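Local coordinates for Alpha/beta hydrolase family protein (Bacillus anthracis, PDB 3OOS) that probably catalyses the hydrolysis of a still unidentified substrate, as a member of the alpha/beta-hydrolase fold family, at residues A[30-35]-A[198-203]; A[13-18]-A[56-61]; A[72-77]-A[102-107]. One frame throughout, in Å; residues are numbered along the deposited sequence. Where two conformers were deposited one is given.

Contact 1 of 3, residues A[30-35]-A[198-203]. With SO4 (sulfate ion), chain B.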
loop_
_atom_site.group_PDB
_atom_site.type_symbol
_atom_site.label_atom_id
_atom_site.label_comp_id
_atom_site.label_asym_id
_atom_site.label_seq_id
_atom_site.Cartn_x
_atom_site.Cartn_y
_atom_site.Cartn_z
ATOM N N HIS A 30 3.601 3.031 1.040
ATOM C CA HIS A 30 3.617 1.683 0.511
ATOM C C HIS A 30 4.912 1.032 0.967
ATOM O O HIS A 30 5.854 1.725 1.339
ATOM C CB HIS A 30 3.540 1.715 -1.014
ATOM C CG HIS A 30 3.387 0.364 -1.633
ATOM N ND1 HIS A 30 4.455 -0.349 -2.134
ATOM C CD2 HIS A 30 2.296 -0.416 -1.809
ATOM C CE1 HIS A 30 4.025 -1.507 -2.602
ATOM N NE2 HIS A 30 2.717 -1.571 -2.418
ATOM N N LEU A 31 4.960 -0.294 0.947
ATOM C CA LEU A 31 6.115 -1.013 1.474
ATOM C C LEU A 31 7.369 -0.922 0.600
ATOM O O LEU A 31 8.486 -1.029 1.110
ATOM C CB LEU A 31 5.756 -2.477 1.740
ATOM C CG LEU A 31 6.726 -3.262 2.621
ATOM C CD1 LEU A 31 6.919 -2.580 3.973
ATOM C CD2 LEU A 31 6.212 -4.673 2.794
ATOM N N TYR A 32 7.195 -0.729 -0.705
ATOM C CA TYR A 32 8.348 -0.681 -1.610
ATOM C C TYR A 32 8.131 0.195 -2.840
ATOM O O TYR A 32 8.382 -0.225 -3.969
ATOM C CB TYR A 32 8.820 -2.097 -2.000
ATOM C CG TYR A 32 7.725 -3.100 -2.293
ATOM C CD1 TYR A 32 7.053 -3.095 -3.516
ATOM C CD2 TYR A 32 7.382 -4.074 -1.354
ATOM C CE1 TYR A 32 6.055 -4.023 -3.789
ATOM C CE2 TYR A 32 6.385 -5.011 -1.621
ATOM C CZ TYR A 32 5.725 -4.975 -2.838
ATOM O OH TYR A 32 4.734 -5.894 -3.109
ATOM N N SER A 33 7.678 1.422 -2.605
ATOM C CA SER A 33 7.443 2.388 -3.678
ATOM C C SER A 33 7.986 3.758 -3.310
ATOM O O SER A 33 8.018 4.129 -2.136
ATOM C CB SER A 33 5.948 2.521 -3.975
ATOM O OG SER A 33 5.381 1.284 -4.344
ATOM N N GLU A 34 8.402 4.514 -4.319
ATOM C CA GLU A 34 8.809 5.898 -4.098
ATOM C C GLU A 34 7.937 6.865 -4.884
ATOM O O GLU A 34 7.587 6.609 -6.031
ATOM C CB GLU A 34 10.296 6.109 -4.404
ATOM C CG GLU A 34 10.724 5.789 -5.834
ATOM C CD GLU A 34 12.231 5.833 -6.023
ATOM O OE1 GLU A 34 12.959 6.242 -5.093
ATOM O OE2 GLU A 34 12.691 5.458 -7.117
ATOM N N TYR A 35 7.591 7.974 -4.240
ATOM C CA TYR A 35 6.653 8.946 -4.776
ATOM C C TYR A 35 7.334 10.260 -5.146
ATOM O O TYR A 35 8.455 10.539 -4.720
ATOM C CB TYR A 35 5.560 9.230 -3.741
ATOM C CG TYR A 35 4.836 8.005 -3.231
ATOM C CD1 TYR A 35 3.874 7.367 -4.014
ATOM C CD2 TYR A 35 5.099 7.495 -1.960
ATOM C CE1 TYR A 35 3.198 6.246 -3.549
ATOM C CE2 TYR A 35 4.426 6.373 -1.483
ATOM C CZ TYR A 35 3.478 5.756 -2.284
ATOM O OH TYR A 35 2.800 4.650 -1.824
ATOM N N ASN A 198 15.530 -2.255 -3.578
ATOM C CA ASN A 198 16.080 -2.597 -2.266
ATOM C C ASN A 198 14.994 -3.068 -1.311
ATOM O O ASN A 198 15.176 -4.033 -0.570
ATOM C CB ASN A 198 16.807 -1.394 -1.644
ATOM C CG ASN A 198 18.205 -1.182 -2.209
ATOM O OD1 ASN A 198 18.704 -0.053 -2.234
ATOM N ND2 ASN A 198 18.846 -2.260 -2.652
ATOM N N ARG A 199 13.856 -2.380 -1.351
ATOM C CA ARG A 199 12.766 -2.629 -0.421
ATOM C C ARG A 199 11.928 -3.843 -0.838
ATOM O O ARG A 199 11.491 -4.622 0.014
ATOM C CB ARG A 199 11.901 -1.375 -0.273
ATOM C CG ARG A 199 12.639 -0.162 0.313
ATOM C CD ARG A 199 11.652 0.925 0.747
ATOM N NE ARG A 199 10.733 0.384 1.744
ATOM C CZ ARG A 199 10.896 0.479 3.061
ATOM N NH1 ARG A 199 11.925 1.149 3.572
ATOM N NH2 ARG A 199 10.013 -0.095 3.866
ATOM N N LEU A 200 11.718 -4.002 -2.142
ATOM C CA LEU A 200 11.012 -5.168 -2.673
ATOM C C LEU A 200 11.792 -6.447 -2.387
ATOM O O LEU A 200 11.217 -7.443 -1.934
ATOM C CB LEU A 200 10.760 -5.027 -4.178
ATOM C CG LEU A 200 10.157 -6.251 -4.882
ATOM C CD1 LEU A 200 8.742 -6.555 -4.373
ATOM C CD2 LEU A 200 10.157 -6.059 -6.394
ATOM N N ASN A 201 13.099 -6.410 -2.648
ATOM C CA ASN A 201 13.968 -7.546 -2.351
ATOM C C ASN A 201 13.898 -7.941 -0.887
ATOM O O ASN A 201 13.782 -9.120 -0.569
ATOM C CB ASN A 201 15.415 -7.249 -2.743
ATOM C CG ASN A 201 15.626 -7.267 -4.238
ATOM O OD1 ASN A 201 14.801 -7.788 -4.991
ATOM N ND2 ASN A 201 16.741 -6.697 -4.681
ATOM N N TYR A 202 13.946 -6.954 0.002
ATOM C CA TYR A 202 13.862 -7.237 1.426
ATOM C C TYR A 202 12.530 -7.896 1.786
ATOM O O TYR A 202 12.500 -8.865 2.552
ATOM C CB TYR A 202 14.094 -5.986 2.277
ATOM C CG TYR A 202 14.151 -6.319 3.745
ATOM C CD1 TYR A 202 15.353 -6.685 4.352
ATOM C CD2 TYR A 202 12.996 -6.312 4.522
ATOM C CE1 TYR A 202 15.402 -7.011 5.704
ATOM C CE2 TYR A 202 13.032 -6.646 5.863
ATOM C CZ TYR A 202 14.234 -6.985 6.450
ATOM O OH TYR A 202 14.261 -7.309 7.785
ATOM N N PHE A 203 11.435 -7.380 1.234
ATOM C CA PHE A 203 10.135 -7.980 1.495
ATOM C C PHE A 203 10.091 -9.436 1.040
ATOM O O PHE A 203 9.686 -10.313 1.800
ATOM C CB PHE A 203 8.989 -7.198 0.845
ATOM C CG PHE A 203 7.661 -7.893 0.965
ATOM C CD1 PHE A 203 7.024 -7.984 2.200
ATOM C CD2 PHE A 203 7.069 -8.496 -0.142
ATOM C CE1 PHE A 203 5.803 -8.641 2.329
ATOM C CE2 PHE A 203 5.851 -9.157 -0.024
ATOM C CZ PHE A 203 5.216 -9.228 1.216
HETATM S S SO4 B . 1.891 -4.225 -4.612
HETATM O O1 SO4 B . 3.043 -5.042 -4.983
HETATM O O2 SO4 B . 0.674 -4.863 -5.094
HETATM O O3 SO4 B . 1.857 -4.076 -3.162
HETATM O O4 SO4 B . 2.027 -2.905 -5.227
#
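Y32 and L31, in the loop that leaves strand 25-28 of this alpha/beta-hydrolase fold, pack against R199, L200 and F203 of helix 197-207. In this family the loop usually contributes to the oxyanion hole beside the nucleophile. With CG between the backbone N and the carbonyl carbon (chi1 41°), the ring of Y32 lies obliquely across the L200 and F203 side chains, and its hydroxyl reaches a bound sulfate. L200 CD1 lies over the centre of the ring in a CH-pi contact, 3.7 Å from the Y32 centroid, while H30 CE1 approaches the opposite face near its rim. F203 meets the same ring obliquely and also takes up the branched end of L31, whose CD2 comes within 3.5 Å of F203 CD1.

Arginine suits the buried polar side of the contact, having several N-H groups in one plane. The R199 chain bends at chi3 and brings NE to L31 O at 2.7 Å in an almost straight bond (170°). NH2 adds a weak bond to the same oxygen, and both NH1 and NH2 have further partners in neighbouring segments, so bonds from all three nitrogens fix the orientation of the flat group. H30 ND1 accepts from Y32 N, although that donor stands 36° out of the imidazole plane. The sulfate, probably from the crystallisation liquor, is also bound by S99 OG and A100 N; H30 NE2 gives to its O3 at 2.8 Å, and Y32 OH to its O1 at 2.7 Å.

Contact 2 of 3, residues A[13-18]-A[56-61]; sequences GKFEYF and NLKGCG
A type II beta turn, L57 to C60, begins just beyond strand 51-55, and the chain entering it lies against strand 13-20 through N56, K58 and G61, which meet F15, E16 and F18. The single backbone bond across the contact runs from N56 N to E16 O, 2.9 Å long. F15 stands with the edge of its ring to the chain opposite, F15 CD1 being 3.7 Å from N56 O and F15 CE1 3.9 Å from K58 N, so polar backbone atoms meet the rim of the ring.

In the mixed sheet of the alpha/beta hydrolase, strand 13-20 runs antiparallel to 51-55, and here the pairing gives way to the turn. G59 takes the third position of that turn, where its positive phi (84°) suits glycine, and C60 N closes it on L57 O at 2.9 Å. K58 folds back at chi2, chi3 and chi4, which lays its CE 4.0 Å from F15 CZ and lets NZ form a salt bridge with E71.

E16 reaches out fully extended, with CG anti to the backbone N (chi1 -177°). Its carboxylate lies beside the N56 side chain, while OE2 accepts from N62 ND2. G61, also at positive phi and with no side chain to intrude, brings its CA to 3.8 Å from E16 OE1.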
loop_
_atom_site.group_PDB
_atom_site.type_symbol
_atom_site.label_atom_id
_atom_site.label_comp_id
_atom_site.label_asym_id
_atom_site.label_seq_id
_atom_site.Cartn_x
_atom_site.Cartn_y
_atom_site.Cartn_z
ATOM N N GLY A 13 16.173 9.917 11.259
ATOM C CA GLY A 13 16.647 10.310 9.936
ATOM C C GLY A 13 15.785 11.359 9.260
ATOM O O GLY A 13 14.782 11.821 9.822
ATOM N N LYS A 14 16.196 11.727 8.050
ATOM C CA LYS A 14 15.484 12.703 7.235
ATOM C C LYS A 14 14.558 11.996 6.245
ATOM O O LYS A 14 14.977 11.057 5.561
ATOM C CB LYS A 14 16.489 13.589 6.495
ATOM C CG LYS A 14 15.905 14.857 5.907
ATOM C CD LYS A 14 16.995 15.889 5.651
ATOM C CE LYS A 14 17.949 15.438 4.560
ATOM N NZ LYS A 14 17.363 15.585 3.193
ATOM N N PHE A 15 13.311 12.454 6.174
ATOM C CA PHE A 15 12.325 11.857 5.281
ATOM C C PHE A 15 11.654 12.899 4.408
ATOM O O PHE A 15 11.318 13.993 4.868
ATOM C CB PHE A 15 11.254 11.099 6.081
ATOM C CG PHE A 15 11.799 9.945 6.880
ATOM C CD1 PHE A 15 11.840 8.664 6.340
ATOM C CD2 PHE A 15 12.282 10.144 8.173
ATOM C CE1 PHE A 15 12.351 7.594 7.077
ATOM C CE2 PHE A 15 12.797 9.084 8.916
ATOM C CZ PHE A 15 12.833 7.808 8.366
ATOM N N GLU A 16 11.466 12.534 3.145
ATOM C CA GLU A 16 10.677 13.305 2.205
ATOM C C GLU A 16 9.231 12.819 2.256
ATOM O O GLU A 16 8.973 11.611 2.297
ATOM C CB GLU A 16 11.238 13.113 0.796
ATOM C CG GLU A 16 10.535 13.930 -0.281
ATOM C CD GLU A 16 11.121 13.682 -1.655
ATOM O OE1 GLU A 16 11.268 12.499 -2.040
ATOM O OE2 GLU A 16 11.436 14.671 -2.350
ATOM N N TYR A 17 8.289 13.756 2.272
ATOM C CA TYR A 17 6.871 13.402 2.168
ATOM C C TYR A 17 6.104 14.512 1.466
ATOM O O TYR A 17 6.567 15.655 1.379
ATOM C CB TYR A 17 6.252 13.107 3.546
ATOM C CG TYR A 17 6.100 14.340 4.405
ATOM C CD1 TYR A 17 4.931 15.115 4.362
ATOM C CD2 TYR A 17 7.131 14.749 5.245
ATOM C CE1 TYR A 17 4.806 16.264 5.139
ATOM C CE2 TYR A 17 7.011 15.890 6.021
ATOM C CZ TYR A 17 5.851 16.639 5.968
ATOM O OH TYR A 17 5.751 17.773 6.734
ATOM N N PHE A 18 4.917 14.168 0.986
ATOM C CA PHE A 18 4.097 15.107 0.242
ATOM C C PHE A 18 2.789 15.322 0.974
ATOM O O PHE A 18 2.186 14.366 1.468
ATOM C CB PHE A 18 3.902 14.598 -1.192
ATOM C CG PHE A 18 5.202 14.286 -1.880
ATOM C CD1 PHE A 18 5.883 15.277 -2.584
ATOM C CD2 PHE A 18 5.780 13.022 -1.766
ATOM C CE1 PHE A 18 7.110 15.009 -3.191
ATOM C CE2 PHE A 18 7.009 12.740 -2.369
ATOM C CZ PHE A 18 7.676 13.738 -3.081
ATOM N N ASN A 56 7.701 9.077 1.681
ATOM C CA ASN A 56 8.805 8.298 1.127
ATOM C C ASN A 56 9.604 7.662 2.264
ATOM O O ASN A 56 10.197 8.362 3.093
ATOM C CB ASN A 56 9.709 9.173 0.239
ATOM C CG ASN A 56 9.249 9.218 -1.216
ATOM O OD1 ASN A 56 9.562 10.162 -1.954
ATOM N ND2 ASN A 56 8.519 8.198 -1.636
ATOM N N LEU A 57 9.599 6.332 2.314
ATOM C CA LEU A 57 10.283 5.601 3.378
ATOM C C LEU A 57 11.798 5.613 3.176
ATOM O O LEU A 57 12.295 6.161 2.190
ATOM C CB LEU A 57 9.760 4.164 3.462
ATOM C CG LEU A 57 8.277 4.016 3.814
ATOM C CD1 LEU A 57 7.870 2.554 3.758
ATOM C CD2 LEU A 57 7.972 4.622 5.181
ATOM N N LYS A 58 12.526 5.031 4.129
ATOM C CA LYS A 58 13.972 4.851 4.000
ATOM C C LYS A 58 14.266 4.192 2.653
ATOM O O LYS A 58 13.622 3.207 2.286
ATOM C CB LYS A 58 14.492 3.986 5.154
ATOM C CG LYS A 58 16.007 4.016 5.395
ATOM C CD LYS A 58 16.476 5.301 6.106
ATOM C CE LYS A 58 15.966 5.429 7.539
ATOM N NZ LYS A 58 16.620 4.473 8.472
ATOM N N GLY A 59 15.210 4.759 1.909
ATOM C CA GLY A 59 15.589 4.231 0.598
ATOM C C GLY A 59 14.716 4.688 -0.563
ATOM O O GLY A 59 14.901 4.231 -1.694
ATOM N N CYS A 60 13.778 5.598 -0.292
ATOM C CA CYS A 60 12.817 6.063 -1.301
ATOM C C CYS A 60 12.959 7.551 -1.566
ATOM O O CYS A 60 13.037 8.345 -0.628
ATOM C CB CYS A 60 11.385 5.802 -0.833
ATOM S SG CYS A 60 11.035 4.096 -0.448
ATOM N N GLY A 61 12.965 7.926 -2.844
ATOM C CA GLY A 61 13.031 9.335 -3.228
ATOM C C GLY A 61 14.190 10.066 -2.575
ATOM O O GLY A 61 15.331 9.600 -2.611
#

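Contact 3 of 3, residues A[72-77]-A[102-107]; sequences YSMTET and GMLALV
Selenomethionine M74 is the main bridge from the first turn of helix 74-87 to helix 100-112, where it meets L104 and V107. In the conformer described here (one of two deposited), its chain leaves beside the backbone N (chi1 -75°) and runs on extended at chi2 (-160°), which carries the selenium to the neighbouring helix; the bend at chi3 turns only the terminal methyl. M74 SE is 3.7 Å from V107 CG2, where the two side chains cross at about a right angle, and 3.9 Å from L104 CA, so it rests partly on the helix backbone itself. The shaft of M74 slides past L104 in the opposite direction, with M74 CG 4.0 Å from L104 CD1. The long, unbranched chain of methionine, with selenium here in place of sulfur, suits this uneven surface, since it can follow the backbone between the branched residues.

T77, one turn further on, completes the close-packed side. Its methyl, CG2, touches L104 CD1 at 3.8 Å, while its hydroxyl serves its own helix: T77 OG1 donates to S73 O at 2.7 Å from above the carbonyl plane, an oxygen that also accepts from T77 N. R199 NH2 bonds to the same hydroxyl, so a buried polar atom is satisfied while the methyl remains for packing.

The other side of helix 74-87 is looser and more open to solvent. T75 points away from helix 100-112, and partly exposed E76 forms a salt bridge with R12. S73 is the N-cap, its OG accepting from E76 N at 3.1 Å, a short hydroxyl fitted to close the first turn. No hydrogen bond joins the two segments; they meet through apolar packing of neighbouring helices, one inside the beta-alpha-beta crossover from strand 51-55 to 93-98, the other following the probable nucleophile elbow of the alpha/beta-hydrolase fold.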
loop_
_atom_site.group_PDB
_atom_site.type_symbol
_atom_site.label_atom_id
_atom_site.label_comp_id
_atom_site.label_asym_id
_atom_site.label_seq_id
_atom_site.Cartn_x
_atom_site.Cartn_y
_atom_site.Cartn_z
ATOM N N TYR A 72 14.839 -1.780 6.534
ATOM C CA TYR A 72 13.718 -1.953 5.603
ATOM C C TYR A 72 12.538 -2.720 6.200
ATOM O O TYR A 72 11.465 -2.772 5.592
ATOM C CB TYR A 72 14.165 -2.682 4.330
ATOM C CG TYR A 72 15.191 -1.949 3.496
ATOM C CD1 TYR A 72 14.995 -0.618 3.112
ATOM C CD2 TYR A 72 16.348 -2.597 3.067
ATOM C CE1 TYR A 72 15.940 0.053 2.335
ATOM C CE2 TYR A 72 17.296 -1.937 2.292
ATOM C CZ TYR A 72 17.086 -0.615 1.930
ATOM O OH TYR A 72 18.023 0.039 1.159
ATOM N N SER A 73 12.732 -3.330 7.367
ATOM C CA SER A 73 11.696 -4.193 7.944
ATOM C C SER A 73 10.427 -3.409 8.265
ATOM O O SER A 73 10.475 -2.189 8.452
ATOM C CB SER A 73 12.209 -4.903 9.197
ATOM O OG SER A 73 12.264 -4.013 10.297
HETATM N N MSE A 74 9.297 -4.108 8.330
HETATM C CA MSE A 74 8.035 -3.462 8.669
HETATM C C MSE A 74 8.064 -2.878 10.080
HETATM O O MSE A 74 7.557 -1.785 10.312
HETATM C CB MSE A 74 6.860 -4.421 8.481
HETATM C CG MSE A 74 6.501 -4.624 7.019
HETATM SE SE MSE A 74 4.708 -5.313 6.742
HETATM C CE MSE A 74 5.120 -7.184 6.425
ATOM N N THR A 75 8.678 -3.594 11.016
ATOM C CA THR A 75 8.809 -3.083 12.377
ATOM C C THR A 75 9.548 -1.747 12.398
ATOM O O THR A 75 9.093 -0.783 13.020
ATOM C CB THR A 75 9.544 -4.077 13.295
ATOM O OG1 THR A 75 8.778 -5.281 13.410
ATOM C CG2 THR A 75 9.738 -3.470 14.674
ATOM N N GLU A 76 10.688 -1.700 11.712
ATOM C CA GLU A 76 11.544 -0.506 11.674
ATOM C C GLU A 76 10.857 0.623 10.906
ATOM O O GLU A 76 11.001 1.799 11.250
ATOM C CB GLU A 76 12.919 -0.821 11.075
ATOM C CG GLU A 76 13.815 -1.658 11.999
ATOM C CD GLU A 76 14.138 -0.960 13.314
ATOM O OE1 GLU A 76 14.697 0.154 13.274
ATOM O OE2 GLU A 76 13.836 -1.527 14.388
ATOM N N THR A 77 10.096 0.249 9.879
ATOM C CA THR A 77 9.272 1.195 9.123
ATOM C C THR A 77 8.272 1.907 10.044
ATOM O O THR A 77 8.122 3.135 9.985
ATOM C CB THR A 77 8.527 0.489 7.965
ATOM O OG1 THR A 77 9.478 -0.119 7.080
ATOM C CG2 THR A 77 7.661 1.473 7.185
ATOM N N GLY A 102 -1.109 -2.272 2.616
ATOM C CA GLY A 102 -2.151 -2.750 3.533
ATOM C C GLY A 102 -1.586 -3.671 4.604
ATOM O O GLY A 102 -2.006 -3.627 5.762
HETATM N N MSE A 103 -0.624 -4.506 4.222
HETATM C CA MSE A 103 0.068 -5.350 5.190
HETATM C C MSE A 103 0.804 -4.475 6.196
HETATM O O MSE A 103 0.776 -4.742 7.399
HETATM C CB MSE A 103 1.032 -6.302 4.485
HETATM C CG MSE A 103 0.341 -7.260 3.536
HETATM SE SE MSE A 103 1.609 -8.268 2.469
HETATM C CE MSE A 103 0.348 -8.932 1.149
ATOM N N LEU A 104 1.444 -3.419 5.699
ATOM C CA LEU A 104 2.124 -2.459 6.565
ATOM C C LEU A 104 1.143 -1.796 7.543
ATOM O O LEU A 104 1.472 -1.605 8.720
ATOM C CB LEU A 104 2.870 -1.415 5.728
ATOM C CG LEU A 104 3.711 -0.374 6.474
ATOM C CD1 LEU A 104 4.806 -1.025 7.331
ATOM C CD2 LEU A 104 4.314 0.609 5.476
ATOM N N ALA A 105 -0.058 -1.475 7.061
ATOM C CA ALA A 105 -1.133 -0.932 7.905
ATOM C C ALA A 105 -1.461 -1.852 9.079
ATOM O O ALA A 105 -1.635 -1.393 10.212
ATOM C CB ALA A 105 -2.388 -0.668 7.076
ATOM N N LEU A 106 -1.552 -3.149 8.797
ATOM C CA LEU A 106 -1.853 -4.134 9.829
ATOM C C LEU A 106 -0.743 -4.199 10.870
ATOM O O LEU A 106 -1.019 -4.301 12.063
ATOM C CB LEU A 106 -2.116 -5.514 9.216
ATOM C CG LEU A 106 -3.331 -5.595 8.277
ATOM C CD1 LEU A 106 -3.389 -6.957 7.590
ATOM C CD2 LEU A 106 -4.659 -5.302 9.000
ATOM N N VAL A 107 0.505 -4.122 10.419
ATOM C CA VAL A 107 1.644 -4.093 11.338
ATOM C C VAL A 107 1.678 -2.789 12.149
ATOM O O VAL A 107 1.998 -2.814 13.332
ATOM C CB VAL A 107 2.985 -4.387 10.612
ATOM C CG1 VAL A 107 4.168 -4.292 11.577
ATOM C CG2 VAL A 107 2.936 -5.779 9.985
#

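In the fold
R199 ties the three contacts together. From contact 1, R199 NH1 reaches K58 O of contact 2 at 3.0 Å, and R199 NH2 reaches T77 OG1 of contact 3 at 3.3 Å, so the loop 30-35, the turn 56-61 and the start of helix 74-87 meet round one guanidinium. Contacts 1 and 2 are joined again by E34 OE1 to G61 N, 2.8 Å; L57 CD1 of contact 2 packs on T77 CG2 of contact 3 at 3.6 Å. Contact 1 is the one that touches the sulfate, beside the probable nucleophile S99; its centre is about 11 Å from that of contact 3 and about 12 Å from that of contact 2.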